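Local coordinates for putative PhosphatidylEthanolamine-Binding Protein (PEBP) (Chlamydia trachomatis, PDB 3N08) that is of unproven function but, as a bacterial relative of Raf kinase inhibitor protein in the phosphatidylethanolamine-binding family, may bind phospholipid head groups or similar ligands, at residues D60-S72 and V120-L132. Sequence-based numbering, arbitrary orientation. Where two conformers were deposited one is given.
Sequences DGLWIHWIVYNLS and VLSDEEGVTKEQL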
# COMPACT_ATOMS: atom_id res chain seq x y z
N ASP B 60 19.41 -8.81 -19.84
CA ASP B 60 19.29 -8.37 -18.44
C ASP B 60 17.96 -8.78 -17.81
O ASP B 60 17.73 -8.51 -16.63
CB ASP B 60 19.57 -6.88 -18.27
CG ASP B 60 18.48 -5.98 -18.84
OD1 ASP B 60 17.39 -6.46 -19.25
OD2 ASP B 60 18.71 -4.75 -18.83
N GLY B 61 17.10 -9.44 -18.56
CA GLY B 61 15.87 -10.00 -18.03
C GLY B 61 14.84 -9.00 -17.54
O GLY B 61 13.97 -9.37 -16.73
N LEU B 62 14.90 -7.76 -18.03
CA LEU B 62 13.97 -6.73 -17.56
C LEU B 62 13.57 -5.80 -18.68
O LEU B 62 14.40 -5.11 -19.25
CB LEU B 62 14.62 -5.93 -16.43
CG LEU B 62 13.69 -5.02 -15.59
CD1 LEU B 62 12.59 -5.85 -14.91
CD2 LEU B 62 14.48 -4.26 -14.53
N TRP B 63 12.28 -5.79 -18.99
CA TRP B 63 11.74 -4.91 -20.02
C TRP B 63 10.87 -3.80 -19.40
O TRP B 63 9.91 -4.10 -18.67
CB TRP B 63 10.91 -5.73 -21.00
CG TRP B 63 10.70 -5.03 -22.31
CD1 TRP B 63 9.74 -4.12 -22.62
CD2 TRP B 63 11.47 -5.24 -23.49
NE1 TRP B 63 9.89 -3.71 -23.94
CE2 TRP B 63 10.94 -4.41 -24.49
CE3 TRP B 63 12.56 -6.06 -23.80
CZ2 TRP B 63 11.47 -4.36 -25.78
CZ3 TRP B 63 13.09 -6.00 -25.06
CH2 TRP B 63 12.54 -5.16 -26.04
N ILE B 64 11.22 -2.56 -19.67
CA ILE B 64 10.48 -1.41 -19.14
C ILE B 64 9.33 -1.09 -20.08
O ILE B 64 9.54 -0.86 -21.29
CB ILE B 64 11.40 -0.18 -19.00
CG1 ILE B 64 12.60 -0.45 -18.10
CG2 ILE B 64 10.58 1.01 -18.51
CD1 ILE B 64 12.32 -1.18 -16.84
N HIS B 65 8.13 -1.14 -19.53
CA HIS B 65 6.92 -0.89 -20.29
C HIS B 65 6.41 0.55 -20.21
O HIS B 65 5.67 0.96 -21.08
CB HIS B 65 5.81 -1.88 -19.87
CG HIS B 65 6.00 -3.24 -20.44
ND1 HIS B 65 5.28 -3.70 -21.52
CD2 HIS B 65 6.93 -4.20 -20.19
CE1 HIS B 65 5.70 -4.90 -21.87
NE2 HIS B 65 6.70 -5.22 -21.08
N TRP B 66 6.77 1.29 -19.17
CA TRP B 66 6.28 2.66 -19.02
C TRP B 66 7.13 3.40 -18.01
O TRP B 66 7.41 2.87 -16.93
CB TRP B 66 4.82 2.64 -18.53
CG TRP B 66 3.99 3.86 -18.86
CD1 TRP B 66 4.31 4.88 -19.69
CD2 TRP B 66 2.68 4.13 -18.36
NE1 TRP B 66 3.26 5.79 -19.74
CE2 TRP B 66 2.25 5.35 -18.93
CE3 TRP B 66 1.82 3.46 -17.48
CZ2 TRP B 66 0.99 5.92 -18.64
CZ3 TRP B 66 0.57 4.02 -17.20
CH2 TRP B 66 0.18 5.23 -17.78
N ILE B 67 7.47 4.64 -18.34
CA ILE B 67 8.08 5.57 -17.41
C ILE B 67 7.29 6.87 -17.45
O ILE B 67 7.09 7.47 -18.53
CB ILE B 67 9.53 5.86 -17.82
CG1 ILE B 67 10.39 4.60 -17.63
CG2 ILE B 67 10.10 7.04 -17.03
CD1 ILE B 67 11.85 4.79 -17.98
N VAL B 68 6.94 7.35 -16.26
CA VAL B 68 6.32 8.66 -16.11
C VAL B 68 6.98 9.34 -14.92
O VAL B 68 7.13 8.75 -13.87
CB VAL B 68 4.81 8.57 -15.84
CG1 VAL B 68 4.19 9.96 -15.76
CG2 VAL B 68 4.12 7.76 -16.92
N TYR B 69 7.37 10.61 -15.07
CA TYR B 69 7.89 11.32 -13.93
C TYR B 69 7.38 12.75 -13.91
O TYR B 69 6.80 13.24 -14.88
CB TYR B 69 9.43 11.24 -13.87
CG TYR B 69 10.17 12.11 -14.87
CD1 TYR B 69 10.47 11.64 -16.14
CD2 TYR B 69 10.59 13.38 -14.51
CE1 TYR B 69 11.16 12.43 -17.04
CE2 TYR B 69 11.28 14.16 -15.40
CZ TYR B 69 11.56 13.69 -16.65
OH TYR B 69 12.26 14.51 -17.50
N ASN B 70 7.60 13.43 -12.78
CA ASN B 70 7.08 14.76 -12.56
C ASN B 70 5.56 14.80 -12.59
O ASN B 70 4.97 15.82 -12.93
CB ASN B 70 7.72 15.79 -13.49
CG ASN B 70 9.06 16.28 -12.98
OD1 ASN B 70 9.52 15.91 -11.88
ND2 ASN B 70 9.70 17.12 -13.77
N LEU B 71 4.93 13.71 -12.20
CA LEU B 71 3.51 13.73 -11.93
C LEU B 71 3.21 14.60 -10.73
O LEU B 71 4.00 14.64 -9.78
CB LEU B 71 3.03 12.34 -11.60
CG LEU B 71 2.75 11.43 -12.77
CD1 LEU B 71 2.76 9.99 -12.27
CD2 LEU B 71 1.40 11.78 -13.44
N SER B 72 2.07 15.28 -10.75
CA SER B 72 1.60 15.99 -9.57
C SER B 72 1.41 15.03 -8.39
O SER B 72 0.85 13.97 -8.54
CB SER B 72 0.28 16.67 -9.85
OG SER B 72 -0.24 17.19 -8.64
N VAL B 120 10.99 18.40 -7.67
CA VAL B 120 10.60 18.28 -9.07
C VAL B 120 11.89 18.09 -9.87
O VAL B 120 12.84 18.89 -9.74
CB VAL B 120 9.83 19.54 -9.53
CG1 VAL B 120 9.54 19.48 -11.00
CG2 VAL B 120 8.54 19.72 -8.72
N LEU B 121 11.93 17.06 -10.71
CA LEU B 121 13.13 16.78 -11.51
C LEU B 121 13.21 17.72 -12.70
O LEU B 121 12.23 18.33 -13.10
CB LEU B 121 13.15 15.33 -11.98
CG LEU B 121 13.14 14.27 -10.88
CD1 LEU B 121 12.99 12.89 -11.51
CD2 LEU B 121 14.38 14.35 -10.01
N SER B 122 14.41 17.87 -13.26
CA SER B 122 14.57 18.65 -14.47
C SER B 122 13.67 18.11 -15.58
O SER B 122 13.44 16.92 -15.69
CB SER B 122 16.04 18.64 -14.90
OG SER B 122 16.23 19.46 -16.03
N ASP B 123 13.16 19.02 -16.39
CA ASP B 123 12.19 18.72 -17.43
C ASP B 123 12.94 18.29 -18.68
O ASP B 123 13.43 19.12 -19.44
CB ASP B 123 11.36 19.98 -17.69
CG ASP B 123 10.11 19.72 -18.47
OD1 ASP B 123 9.77 18.53 -18.69
OD2 ASP B 123 9.46 20.73 -18.85
N GLU B 124 13.04 16.98 -18.89
CA GLU B 124 13.84 16.42 -19.99
C GLU B 124 13.07 15.35 -20.75
O GLU B 124 12.40 14.50 -20.18
CB GLU B 124 15.12 15.77 -19.46
CG GLU B 124 15.89 16.59 -18.45
CD GLU B 124 16.62 17.75 -19.08
OE1 GLU B 124 16.92 17.68 -20.29
OE2 GLU B 124 16.90 18.73 -18.36
N GLU B 125 13.22 15.41 -22.06
CA GLU B 125 12.67 14.40 -22.94
C GLU B 125 13.66 13.24 -23.04
O GLU B 125 14.84 13.38 -22.70
CB GLU B 125 12.42 15.01 -24.32
CG GLU B 125 11.54 16.27 -24.29
CD GLU B 125 11.60 17.09 -25.57
OE1 GLU B 125 10.89 16.73 -26.54
OE2 GLU B 125 12.36 18.09 -25.62
N GLY B 126 13.16 12.08 -23.47
CA GLY B 126 14.03 10.95 -23.78
C GLY B 126 14.65 10.27 -22.58
O GLY B 126 15.70 9.64 -22.71
N VAL B 127 14.04 10.38 -21.40
CA VAL B 127 14.63 9.84 -20.18
C VAL B 127 14.50 8.31 -20.09
O VAL B 127 13.41 7.77 -20.21
CB VAL B 127 13.99 10.50 -18.93
CG1 VAL B 127 14.42 9.79 -17.64
CG2 VAL B 127 14.37 11.98 -18.90
N THR B 128 15.62 7.64 -19.88
CA THR B 128 15.62 6.20 -19.67
C THR B 128 15.50 5.87 -18.17
O THR B 128 15.73 6.72 -17.32
CB THR B 128 16.93 5.56 -20.15
OG1 THR B 128 18.01 6.08 -19.36
CG2 THR B 128 17.18 5.86 -21.63
N LYS B 129 15.18 4.62 -17.85
CA LYS B 129 15.13 4.21 -16.46
C LYS B 129 16.44 4.51 -15.72
O LYS B 129 16.41 5.03 -14.61
CB LYS B 129 14.81 2.72 -16.35
CG LYS B 129 14.80 2.24 -14.90
CD LYS B 129 14.42 0.79 -14.74
CE LYS B 129 14.61 0.32 -13.31
NZ LYS B 129 14.54 -1.16 -13.23
N GLU B 130 17.58 4.17 -16.32
CA GLU B 130 18.86 4.42 -15.68
C GLU B 130 19.03 5.90 -15.33
O GLU B 130 19.44 6.23 -14.22
CB GLU B 130 20.01 3.92 -16.55
CG GLU B 130 21.38 4.14 -15.93
CD GLU B 130 22.51 3.57 -16.78
OE1 GLU B 130 22.35 3.46 -18.01
OE2 GLU B 130 23.57 3.22 -16.20
N GLN B 131 18.72 6.78 -16.28
CA GLN B 131 18.85 8.22 -16.05
C GLN B 131 17.89 8.73 -14.96
O GLN B 131 18.24 9.58 -14.13
CB GLN B 131 18.58 8.97 -17.35
CG GLN B 131 19.65 8.78 -18.40
CD GLN B 131 19.24 9.35 -19.75
OE1 GLN B 131 18.06 9.49 -20.05
NE2 GLN B 131 20.22 9.70 -20.56
N LEU B 132 16.68 8.20 -14.99
CA LEU B 132 15.66 8.56 -14.02
C LEU B 132 16.07 8.16 -12.60
O LEU B 132 15.94 8.94 -11.66
CB LEU B 132 14.34 7.89 -14.41
CG LEU B 132 13.18 8.17 -13.47
CD1 LEU B 132 12.99 9.66 -13.23
CD2 LEU B 132 11.92 7.56 -14.05
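Ile67 and Lys129 bring strand 63-69 and the first turn of the helix to 7.2 Å between CA atoms, and the two segments approach to 6.1 Å between the CA atoms of Asn70 and Val120, with the loop between bowing outward over Tyr69. Tyr69 fills that bow. Its CG sits between its own backbone N and carbonyl carbon (chi1 75°), which sends the ring out from the strand into the loop, where the hydroxyl donates to Glu124 O over 2.7 Å, on a lone pair in the carbonyl plane. Three apolar groups meet the tyrosine obliquely: Leu121 CD1 near CD2, Leu132 CD1 beside CB and CG, and Val127 CG2, which lies 3.7 Å from Tyr69 CE1.

Next along the chain, Asn70 reads the backbone of Leu121 with both ends of its amide. Leu121 N meets the OD1 lone pair of Asn70 at 2.9 Å, while Asn70 ND2 gives a nearly straight bond (174°) to Leu121 O, arriving from above that carbonyl plane. Two bonds to one residue fix the rotation of the amide, and Val120 CG1 packs against it.

Toward the helix, Ile67 divides its branches: CD1 abuts the backbone N of Lys129, and CG2 touches Leu132 CD2 at 3.5 Å. The extended Lys129 chain crosses Ile64 at about a right angle, its CD 3.6 Å from Ile64 CD1, and carries NZ past Leu62 CD2 to a salt bridge with Glu49 on the adjacent strand 43-50. The helix start itself is closed by a capping box between Thr128 and Gln131. Asn70 and Leu71 form a G1 beta bulge where the strand turns its corner. Altogether this is a short helix and its lead-in loop packed against strand 63-71 of the large mixed beta-sheet of a PEBP-like fold.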